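Local coordinates for RagB/SusD domain protein (Flavobacterium johnsoniae, PDB 5J5U) that binds chitin and, as a SusD-like protein of a chitin-utilisation locus, probably captures chitin chains at the outer membrane for uptake and breakdown, at residues Thr70-Trp73 and Arg74-Ala78; Asn79-Lys82 and Asn83-Asp86; Met194-Ser197 and Glu198-Pro201; Gln467-Gly470 and Gly471-Trp475; Asp258-Ser261 and Ser262-Asp266. All blocks are in the same frame, centred on the assembly; numbering follows the deposited sequence.

Contact 1. Residues Thr70-Trp73 and Arg74-Ala78; sequences TALW and RNVYA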
loop_
_atom_site.group_PDB
_atom_site.type_symbol
_atom_site.label_atom_id
_atom_site.label_comp_id
_atom_site.label_asym_id
_atom_site.label_seq_id
_atom_site.Cartn_x
_atom_site.Cartn_y
_atom_site.Cartn_z
ATOM N N THR A 70 -8.474 -14.720 -0.162
ATOM C CA THR A 70 -7.590 -15.360 0.806
ATOM C C THR A 70 -6.138 -15.537 0.350
ATOM O O THR A 70 -5.311 -16.065 1.115
ATOM C CB THR A 70 -8.113 -16.748 1.206
ATOM O OG1 THR A 70 -8.097 -17.624 0.074
ATOM C CG2 THR A 70 -9.526 -16.650 1.782
ATOM N N ALA A 71 -5.822 -15.091 -0.865
ATOM C CA ALA A 71 -4.465 -15.203 -1.418
ATOM C C ALA A 71 -3.344 -14.593 -0.529
ATOM O O ALA A 71 -2.293 -15.221 -0.314
ATOM C CB ALA A 71 -4.432 -14.570 -2.797
ATOM N N LEU A 72 -3.552 -13.368 -0.038
ATOM C CA LEU A 72 -2.599 -12.761 0.903
ATOM C C LEU A 72 -2.409 -13.663 2.145
ATOM O O LEU A 72 -1.284 -13.989 2.508
ATOM C CB LEU A 72 -3.066 -11.366 1.334
ATOM C CG LEU A 72 -2.127 -10.520 2.199
ATOM C CD1 LEU A 72 -0.898 -10.150 1.403
ATOM C CD2 LEU A 72 -2.824 -9.271 2.715
ATOM N N TRP A 73 -3.514 -14.076 2.774
ATOM C CA TRP A 73 -3.448 -14.969 3.928
ATOM C C TRP A 73 -2.580 -16.210 3.667
ATOM O O TRP A 73 -1.580 -16.468 4.354
ATOM C CB TRP A 73 -4.852 -15.398 4.307
ATOM C CG TRP A 73 -4.947 -16.384 5.430
ATOM C CD1 TRP A 73 -4.717 -17.728 5.372
ATOM C CD2 TRP A 73 -5.359 -16.105 6.774
ATOM N NE1 TRP A 73 -4.934 -18.296 6.605
ATOM C CE2 TRP A 73 -5.346 -17.325 7.478
ATOM C CE3 TRP A 73 -5.738 -14.938 7.448
ATOM C CZ2 TRP A 73 -5.691 -17.413 8.816
ATOM C CZ3 TRP A 73 -6.077 -15.023 8.777
ATOM C CH2 TRP A 73 -6.049 -16.261 9.449
ATOM N N ARG A 74 -2.977 -16.951 2.646
ATOM C CA ARG A 74 -2.344 -18.212 2.315
ATOM C C ARG A 74 -0.855 -18.057 2.034
ATOM O O ARG A 74 -0.048 -18.844 2.539
ATOM C CB ARG A 74 -3.031 -18.837 1.117
ATOM C CG ARG A 74 -2.208 -19.905 0.449
ATOM C CD ARG A 74 -2.878 -20.360 -0.830
ATOM N NE ARG A 74 -2.334 -21.643 -1.280
ATOM C CZ ARG A 74 -1.308 -21.773 -2.117
ATOM N NH1 ARG A 74 -0.708 -20.695 -2.623
ATOM N NH2 ARG A 74 -0.888 -22.988 -2.456
ATOM N N ASN A 75 -0.473 -17.025 1.278
ATOM C CA ASN A 75 0.922 -16.934 0.886
ATOM C C ASN A 75 1.804 -16.302 1.948
ATOM O O ASN A 75 2.981 -16.674 2.098
ATOM C CB ASN A 75 1.072 -16.200 -0.442
ATOM C CG ASN A 75 0.885 -17.138 -1.635
ATOM O OD1 ASN A 75 0.152 -18.122 -1.555
ATOM N ND2 ASN A 75 1.611 -16.885 -2.704
ATOM N N VAL A 76 1.255 -15.378 2.716
ATOM C CA VAL A 76 2.025 -14.857 3.832
ATOM C C VAL A 76 2.306 -15.979 4.854
ATOM O O VAL A 76 3.441 -16.151 5.277
ATOM C CB VAL A 76 1.315 -13.658 4.525
ATOM C CG1 VAL A 76 1.861 -13.450 5.921
ATOM C CG2 VAL A 76 1.482 -12.401 3.694
ATOM N N TYR A 77 1.306 -16.778 5.204
ATOM C CA TYR A 77 1.588 -17.825 6.168
ATOM C C TYR A 77 2.432 -18.958 5.575
ATOM O O TYR A 77 3.236 -19.550 6.282
ATOM C CB TYR A 77 0.293 -18.374 6.761
ATOM C CG TYR A 77 -0.313 -17.405 7.745
ATOM C CD1 TYR A 77 0.390 -17.003 8.883
ATOM C CD2 TYR A 77 -1.571 -16.869 7.533
ATOM C CE1 TYR A 77 -0.166 -16.105 9.791
ATOM C CE2 TYR A 77 -2.122 -15.968 8.424
ATOM C CZ TYR A 77 -1.418 -15.583 9.540
ATOM O OH TYR A 77 -1.990 -14.682 10.404
ATOM N N ALA A 78 2.270 -19.272 4.293
ATOM C CA ALA A 78 3.079 -20.337 3.702
ATOM C C ALA A 78 4.555 -19.939 3.520
ATOM O O ALA A 78 5.457 -20.721 3.824
ATOM C CB ALA A 78 2.488 -20.772 2.384
#

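Contact 2. Residues Asn79-Lys82 and Asn83-Asp86; sequences NELK and NVVD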
loop_
_atom_site.group_PDB
_atom_site.type_symbol
_atom_site.label_atom_id
_atom_site.label_comp_id
_atom_site.label_asym_id
_atom_site.label_seq_id
_atom_site.Cartn_x
_atom_site.Cartn_y
_atom_site.Cartn_z
ATOM N N ASN A 79 4.816 -18.711 3.085
ATOM C CA ASN A 79 6.165 -18.359 2.637
ATOM C C ASN A 79 6.921 -17.414 3.552
ATOM O O ASN A 79 8.110 -17.617 3.780
ATOM C CB ASN A 79 6.126 -17.726 1.237
ATOM C CG ASN A 79 5.556 -18.666 0.185
ATOM O OD1 ASN A 79 5.755 -19.884 0.257
ATOM N ND2 ASN A 79 4.842 -18.104 -0.803
ATOM N N GLU A 80 6.255 -16.365 4.033
ATOM C CA GLU A 80 6.965 -15.209 4.601
ATOM C C GLU A 80 7.159 -15.237 6.116
ATOM O O GLU A 80 8.289 -15.178 6.586
ATOM C CB GLU A 80 6.249 -13.912 4.198
ATOM C CG GLU A 80 6.203 -13.708 2.680
ATOM C CD GLU A 80 5.338 -12.534 2.243
ATOM O OE1 GLU A 80 5.002 -11.662 3.082
ATOM O OE2 GLU A 80 4.986 -12.491 1.043
ATOM N N LEU A 81 6.067 -15.359 6.869
ATOM C CA LEU A 81 6.116 -15.159 8.314
ATOM C C LEU A 81 7.078 -16.127 8.992
ATOM O O LEU A 81 7.857 -15.736 9.866
ATOM C CB LEU A 81 4.729 -15.295 8.907
ATOM C CG LEU A 81 4.640 -14.901 10.370
ATOM C CD1 LEU A 81 4.898 -13.411 10.568
ATOM C CD2 LEU A 81 3.255 -15.280 10.852
ATOM N N LYS A 82 7.056 -17.374 8.540
ATOM C CA LYS A 82 7.889 -18.423 9.108
ATOM C C LYS A 82 9.388 -18.174 8.940
ATOM O O LYS A 82 10.172 -18.387 9.866
ATOM C CB LYS A 82 7.503 -19.751 8.469
ATOM C CG LYS A 82 8.640 -20.739 8.319
ATOM C CD LYS A 82 8.173 -21.955 7.528
ATOM C CE LYS A 82 7.527 -21.539 6.206
ATOM N NZ LYS A 82 8.396 -20.660 5.368
ATOM N N ASN A 83 9.782 -17.667 7.781
ATOM C CA ASN A 83 11.192 -17.409 7.545
ATOM C C ASN A 83 11.705 -16.322 8.450
ATOM O O ASN A 83 12.802 -16.425 9.020
ATOM C CB ASN A 83 11.439 -17.016 6.093
ATOM C CG ASN A 83 11.728 -18.203 5.228
ATOM O OD1 ASN A 83 12.811 -18.782 5.298
ATOM N ND2 ASN A 83 10.747 -18.607 4.430
ATOM N N VAL A 84 10.910 -15.268 8.573
ATOM C CA VAL A 84 11.364 -14.099 9.289
ATOM C C VAL A 84 11.343 -14.400 10.801
ATOM O O VAL A 84 12.188 -13.887 11.564
ATOM C CB VAL A 84 10.530 -12.876 8.893
ATOM C CG1 VAL A 84 9.139 -12.942 9.501
ATOM C CG2 VAL A 84 11.255 -11.613 9.283
ATOM N N VAL A 85 10.419 -15.273 11.226
ATOM C CA VAL A 85 10.452 -15.797 12.592
ATOM C C VAL A 85 11.743 -16.604 12.851
ATOM O O VAL A 85 12.419 -16.406 13.869
ATOM C CB VAL A 85 9.230 -16.665 12.896
ATOM C CG1 VAL A 85 9.450 -17.467 14.181
ATOM C CG2 VAL A 85 8.014 -15.771 13.068
ATOM N N ASP A 86 12.098 -17.484 11.918
ATOM C CA ASP A 86 13.342 -18.261 12.045
ATOM C C ASP A 86 14.601 -17.384 12.076
ATOM O O ASP A 86 15.541 -17.676 12.829
ATOM C CB ASP A 86 13.471 -19.270 10.910
ATOM C CG ASP A 86 12.683 -20.527 11.167
ATOM O OD1 ASP A 86 12.450 -20.851 12.363
ATOM O OD2 ASP A 86 12.280 -21.179 10.172
#

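Contact 3. Residues Met194-Ser197 and Glu198-Pro201; sequences MRIS and EVSP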
loop_
_atom_site.group_PDB
_atom_site.type_symbol
_atom_site.label_atom_id
_atom_site.label_comp_id
_atom_site.label_asym_id
_atom_site.label_seq_id
_atom_site.Cartn_x
_atom_site.Cartn_y
_atom_site.Cartn_z
ATOM N N MET A 194 -0.383 6.791 12.403
ATOM C CA MET A 194 -1.500 7.472 11.753
ATOM C C MET A 194 -2.658 6.506 11.555
ATOM O O MET A 194 -3.828 6.904 11.651
ATOM C CB MET A 194 -1.070 8.102 10.428
ATOM C CG MET A 194 -0.078 9.272 10.620
ATOM S SD MET A 194 -0.557 10.553 11.828
ATOM C CE MET A 194 0.182 9.926 13.287
ATOM N N ARG A 195 -2.351 5.230 11.330
ATOM C CA ARG A 195 -3.446 4.314 11.032
ATOM C C ARG A 195 -4.398 4.160 12.241
ATOM O O ARG A 195 -5.576 3.885 12.057
ATOM C CB ARG A 195 -2.917 2.952 10.565
ATOM C CG ARG A 195 -3.993 2.114 9.883
ATOM C CD ARG A 195 -3.425 1.370 8.685
ATOM N NE ARG A 195 -3.002 2.282 7.624
ATOM C CZ ARG A 195 -2.033 2.004 6.766
ATOM N NH1 ARG A 195 -1.413 0.835 6.846
ATOM N NH2 ARG A 195 -1.688 2.882 5.825
ATOM N N ILE A 196 -3.901 4.334 13.462
ATOM C CA ILE A 196 -4.784 4.274 14.632
ATOM C C ILE A 196 -5.210 5.632 15.183
ATOM O O ILE A 196 -5.565 5.735 16.354
ATOM C CB ILE A 196 -4.158 3.466 15.787
ATOM C CG1 ILE A 196 -2.822 4.083 16.206
ATOM C CG2 ILE A 196 -4.013 2.003 15.387
ATOM C CD1 ILE A 196 -2.213 3.440 17.421
ATOM N N SER A 197 -5.217 6.658 14.336
ATOM C CA SER A 197 -5.560 8.011 14.775
ATOM C C SER A 197 -7.019 8.090 15.213
ATOM O O SER A 197 -7.347 8.822 16.142
ATOM C CB SER A 197 -5.305 9.031 13.658
ATOM O OG SER A 197 -6.159 8.786 12.553
ATOM N N GLU A 198 -7.884 7.322 14.554
ATOM C CA GLU A 198 -9.309 7.379 14.836
ATOM C C GLU A 198 -9.685 6.529 16.037
ATOM O O GLU A 198 -10.603 6.879 16.796
ATOM C CB GLU A 198 -10.123 6.948 13.613
ATOM C CG GLU A 198 -9.812 7.750 12.372
ATOM C CD GLU A 198 -9.716 9.252 12.648
ATOM O OE1 GLU A 198 -10.763 9.937 12.743
ATOM O OE2 GLU A 198 -8.575 9.757 12.765
ATOM N N VAL A 199 -9.006 5.408 16.222
ATOM C CA VAL A 199 -9.435 4.526 17.289
ATOM C C VAL A 199 -8.719 4.822 18.606
ATOM O O VAL A 199 -9.307 4.713 19.669
ATOM C CB VAL A 199 -9.227 3.036 16.909
ATOM C CG1 VAL A 199 -7.747 2.743 16.560
ATOM C CG2 VAL A 199 -9.737 2.139 18.043
ATOM N N SER A 200 -7.455 5.212 18.527
ATOM C CA SER A 200 -6.650 5.446 19.720
ATOM C C SER A 200 -5.788 6.681 19.572
ATOM O O SER A 200 -4.562 6.553 19.448
ATOM C CB SER A 200 -5.747 4.239 20.007
ATOM O OG SER A 200 -6.495 3.053 20.229
ATOM N N PRO A 201 -6.421 7.870 19.570
ATOM C CA PRO A 201 -5.786 9.181 19.333
ATOM C C PRO A 201 -4.559 9.469 20.202
ATOM O O PRO A 201 -3.606 10.048 19.691
ATOM C CB PRO A 201 -6.906 10.169 19.650
ATOM C CG PRO A 201 -8.143 9.413 19.401
ATOM C CD PRO A 201 -7.871 8.003 19.770
HETATM O O HOH W 1 -7.945 4.714 13.498
#

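Contact 4. Residues Gln467-Gly470 and Gly471-Trp475; sequences QRMG and GTNDW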
loop_
_atom_site.group_PDB
_atom_site.type_symbol
_atom_site.label_atom_id
_atom_site.label_comp_id
_atom_site.label_asym_id
_atom_site.label_seq_id
_atom_site.Cartn_x
_atom_site.Cartn_y
_atom_site.Cartn_z
ATOM N N GLN A 467 -16.633 -14.186 16.764
ATOM C CA GLN A 467 -17.397 -13.576 17.848
ATOM C C GLN A 467 -16.995 -12.139 18.063
ATOM O O GLN A 467 -17.847 -11.278 18.260
ATOM C CB GLN A 467 -17.211 -14.323 19.165
ATOM C CG GLN A 467 -18.263 -15.341 19.497
ATOM C CD GLN A 467 -17.950 -16.060 20.800
ATOM O OE1 GLN A 467 -16.799 -16.378 21.076
ATOM N NE2 GLN A 467 -18.959 -16.271 21.622
ATOM N N ARG A 468 -15.690 -11.881 18.068
ATOM C CA ARG A 468 -15.238 -10.504 18.268
ATOM C C ARG A 468 -15.587 -9.599 17.082
ATOM O O ARG A 468 -15.550 -8.381 17.213
ATOM C CB ARG A 468 -13.732 -10.459 18.527
ATOM C CG ARG A 468 -13.329 -11.268 19.723
ATOM C CD ARG A 468 -11.996 -10.825 20.220
ATOM N NE ARG A 468 -10.926 -11.161 19.300
ATOM C CZ ARG A 468 -9.972 -12.046 19.581
ATOM N NH1 ARG A 468 -9.984 -12.641 20.768
ATOM N NH2 ARG A 468 -9.006 -12.319 18.689
ATOM N N MET A 469 -15.921 -10.180 15.931
ATOM C CA MET A 469 -16.379 -9.358 14.806
ATOM C C MET A 469 -17.902 -9.132 14.763
ATOM O O MET A 469 -18.420 -8.528 13.817
ATOM C CB MET A 469 -15.935 -9.973 13.481
ATOM C CG MET A 469 -14.525 -9.594 13.103
ATOM S SD MET A 469 -14.051 -10.089 11.428
ATOM C CE MET A 469 -14.056 -11.884 11.554
ATOM N N GLY A 470 -18.617 -9.636 15.762
ATOM C CA GLY A 470 -20.059 -9.485 15.818
ATOM C C GLY A 470 -20.755 -10.726 15.283
ATOM O O GLY A 470 -21.951 -10.704 15.015
ATOM N N GLY A 471 -20.004 -11.808 15.090
ATOM C CA GLY A 471 -20.604 -13.059 14.673
ATOM C C GLY A 471 -20.383 -13.481 13.231
ATOM O O GLY A 471 -20.843 -14.546 12.833
ATOM N N THR A 472 -19.711 -12.663 12.429
ATOM C CA THR A 472 -19.446 -13.039 11.023
ATOM C C THR A 472 -17.971 -13.006 10.614
ATOM O O THR A 472 -17.157 -12.340 11.235
ATOM C CB THR A 472 -20.216 -12.130 10.014
ATOM O OG1 THR A 472 -20.022 -10.769 10.374
ATOM C CG2 THR A 472 -21.694 -12.418 10.031
ATOM N N ASN A 473 -17.651 -13.785 9.585
ATOM C CA ASN A 473 -16.381 -13.709 8.875
ATOM C C ASN A 473 -16.702 -13.281 7.473
ATOM O O ASN A 473 -16.711 -14.088 6.555
ATOM C CB ASN A 473 -15.615 -15.030 8.862
ATOM C CG ASN A 473 -14.345 -14.949 8.017
ATOM O OD1 ASN A 473 -13.696 -13.886 7.940
ATOM N ND2 ASN A 473 -14.006 -16.058 7.345
ATOM N N ASP A 474 -17.036 -12.002 7.345
ATOM C CA ASP A 474 -17.543 -11.437 6.114
ATOM C C ASP A 474 -16.679 -10.241 5.659
ATOM O O ASP A 474 -15.960 -9.647 6.462
ATOM C CB ASP A 474 -19.000 -11.035 6.304
ATOM C CG ASP A 474 -19.729 -10.929 5.006
ATOM O OD1 ASP A 474 -19.433 -11.755 4.114
ATOM O OD2 ASP A 474 -20.591 -10.032 4.872
ATOM N N TRP A 475 -16.737 -9.935 4.368
ATOM C CA TRP A 475 -16.014 -8.820 3.757
ATOM C C TRP A 475 -16.644 -7.430 4.047
ATOM O O TRP A 475 -16.056 -6.416 3.766
ATOM C CB TRP A 475 -15.815 -9.191 2.267
ATOM C CG TRP A 475 -16.820 -8.906 1.126
ATOM C CD1 TRP A 475 -16.590 -8.153 0.023
ATOM C CD2 TRP A 475 -18.162 -9.408 0.983
ATOM N NE1 TRP A 475 -17.682 -8.165 -0.810
ATOM C CE2 TRP A 475 -18.668 -8.927 -0.236
ATOM C CE3 TRP A 475 -18.971 -10.273 1.745
ATOM C CZ2 TRP A 475 -19.963 -9.234 -0.710
ATOM C CZ3 TRP A 475 -20.278 -10.586 1.279
ATOM C CH2 TRP A 475 -20.755 -10.048 0.063
#

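Contact 5. Residues Asp258-Ser261 and Ser262-Asp266; sequences DHFS and SLLID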
loop_
_atom_site.group_PDB
_atom_site.type_symbol
_atom_site.label_atom_id
_atom_site.label_comp_id
_atom_site.label_asym_id
_atom_site.label_seq_id
_atom_site.Cartn_x
_atom_site.Cartn_y
_atom_site.Cartn_z
ATOM N N ASP A 258 -5.642 -3.392 -18.170
ATOM C CA ASP A 258 -5.923 -2.477 -17.067
ATOM C C ASP A 258 -5.650 -1.034 -17.468
ATOM O O ASP A 258 -4.656 -0.754 -18.134
ATOM C CB ASP A 258 -5.092 -2.819 -15.823
ATOM C CG ASP A 258 -5.479 -4.158 -15.197
ATOM O OD1 ASP A 258 -6.623 -4.286 -14.681
ATOM O OD2 ASP A 258 -4.616 -5.077 -15.201
ATOM N N HIS A 259 -6.549 -0.134 -17.056
ATOM C CA HIS A 259 -6.379 1.317 -17.195
ATOM C C HIS A 259 -6.471 1.956 -15.833
ATOM O O HIS A 259 -6.979 1.341 -14.892
ATOM C CB HIS A 259 -7.449 1.947 -18.084
ATOM C CG HIS A 259 -7.609 1.302 -19.425
ATOM N ND1 HIS A 259 -7.301 1.952 -20.603
ATOM C CD2 HIS A 259 -8.059 0.074 -19.779
ATOM C CE1 HIS A 259 -7.565 1.156 -21.625
ATOM N NE2 HIS A 259 -8.019 0.009 -21.152
ATOM N N PHE A 260 -6.014 3.198 -15.723
ATOM C CA PHE A 260 -6.259 3.978 -14.517
ATOM C C PHE A 260 -7.721 4.389 -14.484
ATOM O O PHE A 260 -8.381 4.491 -15.524
ATOM C CB PHE A 260 -5.330 5.206 -14.441
ATOM C CG PHE A 260 -3.872 4.844 -14.352
ATOM C CD1 PHE A 260 -3.428 3.959 -13.385
ATOM C CD2 PHE A 260 -2.943 5.388 -15.230
ATOM C CE1 PHE A 260 -2.098 3.608 -13.289
ATOM C CE2 PHE A 260 -1.597 5.046 -15.131
ATOM C CZ PHE A 260 -1.177 4.151 -14.157
ATOM N N SER A 261 -8.261 4.583 -13.293
ATOM C CA SER A 261 -9.675 4.919 -13.205
ATOM C C SER A 261 -9.932 6.371 -13.621
ATOM O O SER A 261 -9.034 7.209 -13.560
ATOM C CB SER A 261 -10.180 4.674 -11.791
ATOM O OG SER A 261 -9.732 5.692 -10.917
ATOM N N SER A 262 -11.158 6.668 -14.034
ATOM C CA SER A 262 -11.525 8.044 -14.367
ATOM C C SER A 262 -11.311 8.986 -13.171
ATOM O O SER A 262 -10.968 10.146 -13.340
ATOM C CB SER A 262 -12.980 8.109 -14.854
ATOM O OG SER A 262 -13.888 7.613 -13.874
ATOM N N LEU A 263 -11.514 8.487 -11.956
ATOM C CA LEU A 263 -11.302 9.304 -10.763
ATOM C C LEU A 263 -9.843 9.825 -10.684
ATOM O O LEU A 263 -9.593 11.030 -10.480
ATOM C CB LEU A 263 -11.666 8.498 -9.516
ATOM C CG LEU A 263 -11.589 9.213 -8.163
ATOM C CD1 LEU A 263 -12.650 10.316 -8.035
ATOM C CD2 LEU A 263 -11.691 8.194 -7.020
ATOM N N LEU A 264 -8.884 8.922 -10.851
ATOM C CA LEU A 264 -7.488 9.311 -10.781
ATOM C C LEU A 264 -7.101 10.206 -11.960
ATOM O O LEU A 264 -6.535 11.269 -11.766
ATOM C CB LEU A 264 -6.584 8.077 -10.743
ATOM C CG LEU A 264 -5.065 8.275 -10.696
ATOM C CD1 LEU A 264 -4.703 9.045 -9.454
ATOM C CD2 LEU A 264 -4.373 6.930 -10.686
ATOM N N ILE A 265 -7.429 9.793 -13.174
ATOM C CA ILE A 265 -7.044 10.566 -14.347
ATOM C C ILE A 265 -7.656 11.960 -14.302
ATOM O O ILE A 265 -6.947 12.936 -14.484
ATOM C CB ILE A 265 -7.448 9.877 -15.652
ATOM C CG1 ILE A 265 -6.697 8.547 -15.793
ATOM C CG2 ILE A 265 -7.160 10.808 -16.851
ATOM C CD1 ILE A 265 -5.177 8.667 -15.774
ATOM N N ASP A 266 -8.962 12.053 -14.062
ATOM C CA ASP A 266 -9.585 13.359 -13.912
ATOM C C ASP A 266 -8.896 14.183 -12.826
ATOM O O ASP A 266 -8.715 15.379 -12.997
ATOM C CB ASP A 266 -11.076 13.259 -13.565
ATOM C CG ASP A 266 -11.926 12.760 -14.712
ATOM O OD1 ASP A 266 -11.421 12.583 -15.840
ATOM O OD2 ASP A 266 -13.134 12.589 -14.485
#

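Contact 1. Residues Thr70-Trp73 and Arg74-Ala78
Y77 reaches back one helical turn to lie against W73, four residues earlier on helix 66-90. Its CB lies 3.6 Å from W73 O, the carbonyl that also takes the Y77 backbone N-H at 3.0 Å. With CG set beside its own backbone N (chi1 -74°), the ring leans toward the preceding turn, and Y77 CD2 comes within 3.2 Å of W73 O. Y77 CE2 then passes over the indole, 3.6 Å from W73 CE2 and above the middle of that face. The phenol thus presents an edge to the indole: a T-shaped stack with the Y77 ring and the five-membered ring of W73 4.8 Å apart at their centroids and their planes at 68°. The tip, Y77 OH, continues past the tryptophan to a hydrogen bond with P123 O, which fixes the far end of the ring. Around the helix from this pair, L72 CD1 and V76 CG2 run alongside each other at 4.0 Å and face helix 98-119. The helix is kinked here, since the N atoms of L72 and W73 have no bond to the turn before; Y119 OH accepts from W73 N instead, and its ring also meets the indole edge-to-face. The pairing is an i/i+4 aromatic stack along an α-helix, packed into the helical core of a SusD-like fold.

Contact 2. Residues Asn79-Lys82 and Asn83-Asp86
A side-chain-to-backbone hydrogen bond within helix 66-90 joins N83 to N79, one turn apart. N83 ND2 donates to N79 O at 2.9 Å, with an N-H...O angle of 157° and the acceptor lying in the plane of the amide, so the amide is held at a definite rotation. The N83 backbone N instead makes a weak, bent bond to E80 O at 3.1 Å. In effect the side-chain amide takes the place of the backbone donor that a regular α-helix would offer to N79 O. The K82 chain, bent at chi3 and chi4, curls back along N83 and brings K82 NZ to N79 O, a weak bond at 3.4 Å. E80 O also takes the regular bond from V84 N, and V85 N on L81 O and D86 N on K82 O continue the series. This part of the helix packs between helices 16-29 and 98-119: N83 touches Q19, F22 and T23 of the former, and V84 touches M107 and K108 of the latter. V84 CG1 sits 3.1 Å from L81 O, and V85 CG2 lies 3.2 Å from L81 O. E80 forms a salt bridge with R114 through OE1 and a hydrogen bond with Y33 through OE2.

Contact 3. Residues Met194-Ser197 and Glu198-Pro201
S197 holds its hydroxyl between its own backbone N and carbonyl carbon (chi1 64°), while the E198 chain folds at chi2 (-44°) and swings its carboxylate back over the preceding residue. Together these turns bring S197 OG to E198 OE2 at 2.6 Å, the hydroxyl donating to the lone pair of OE2 that points away from the other carboxylate oxygen. The pair lies in the short helix-loop-helix connection between helices 178-195 and 201-214, just past the point where I196 leaves helical geometry. Both ends of this short bond are further engaged: R424 NH1 hydrogen-bonds to S197 OG, and R350 NH2 forms a salt bridge with E198 OE2. Two arginines thus converge on the serine-glutamate pair, and their positive charge probably favours an ionised carboxylate. Replacing E198 by alanine removes the carboxylate, which is likely to cost R350 this ionic partner and the S197 hydroxyl its acceptor. S200 N bonds back to I196 O at 2.9 Å, closing the turn. Alongside it, V199 CG1 packs against I196 CB at 3.7 Å, the two branched side chains crossing at a slant; I196 also rests on Y147 and F151 of helix 143-160 and on W480. S200 occupies the N-cap position of the next helix, yet its side chain makes no capping bond. The P201 ring follows, its CG 3.4 Å from S197 O. A water spans the departing helix end, donating to R195 O at 2.9 Å and accepting from E198 N at 2.8 Å.

Contact 4. Residues Gln467-Gly470 and Gly471-Trp475
M469 and G471, with T472 beside them, carry the turn in which the chain leaves helix 459-468 and doubles back past its end. M469 supplies the one side chain that reaches well across. Its CB lies 3.5 Å from T472 O, and the chain bends at chi3 (-67°), so that the methyl group folds back to the same carbonyl: CE approaches T472 O to 3.2 Å, while SD stays farther off at 3.8 Å. M469 CE also passes 4.0 Å from N473 CA. The thioether therefore wraps round a backbone carbonyl, a van der Waals contact with no hydrogen bond across the turn. What lets the chain come round is a pair of glycines. G470 closes the helix as a Schellman motif: its phi is positive (98°), and two bonds run back into the last turn, among them G470 N to Q467 O at 3.1 Å. G471 repeats the positive phi (106°), where a β-carbon would fall against G470 O; at both positions the backbone calls for glycine. T472 then returns to an extended conformation, which sets its carbonyl under the methionine. The turn lies at the protein surface, but the chain on both flanks is tied down. On the helix side R468 forms a salt bridge with D121 and a hydrogen bond with Y140 O. Beyond the turn, N473 ND2 bonds to Y450 O and to Y462 OH of helix 459-468, N473 OD1 receives R447 NH1, and the backbone of W475 pairs with T446, laying the outgoing loop along the segment that precedes helix 452-457.

Contact 5. Residues Asp258-Ser261 and Ser262-Asp266
S261 N-caps helix 262-270, and F260 just before it packs against I265 within the first turn, a hydrophobic staple at the junction of short strand 259-260 and the helix. The hydroxyl of S261, placed between its backbone N and carbonyl carbon (chi1 75°), accepts from L264 N in a weak capping bond of 3.3 Å. The same OG hydrogen-bonds to Q47 O, so it also ties the start of the helix to the residues just ahead of strand 49-50. S261 O begins the regular helical series by taking I265 N at 3.1 Å in an almost perfectly straight bond (179°). Apolar atoms close the turn beside it. I265 CG1 lies 3.5 Å from S261 O, and I265 CD1 touches F260 CB at 3.7 Å and CD2 of the ring at 4.0 Å, the two side chains crossing at about a right angle. L264 CD2 meets the ring from another direction, 4.1 Å from F260 CD1. With alanine here instead of I265, the staple is likely to be lost and a gap to open beside CB and CD2 of F260. On the strand side, H259 pairs through its backbone with S50 of antiparallel strand 49-50, and F260 with V302; on the helix side, L263 and L264 lie against W408 of helix 399-410, with I409 of that helix also touching L264.

How the contacts relate
Contacts 1 and 2 are consecutive lengths of helix 66-90, their centres 12 Å apart, joined by a probable hydrogen bond from L81 N to V76 O across a widened, π-type turn. R114 serves both, touching V76 and pairing with E80. Contact 4 comes within about 7 Å of contact 1 at the nearest atoms, and Y450 links them: its ring meets W73 and its carbonyl holds N473. Contact 3 lies farther off, its centre 22 Å from contact 4 and 26 Å from contact 1, although R195 reaches D117 of helix 98-119, which also packs on contacts 1 and 2. Contact 5 stands apart, 37 Å from contact 2 between centres and across the chain's centre.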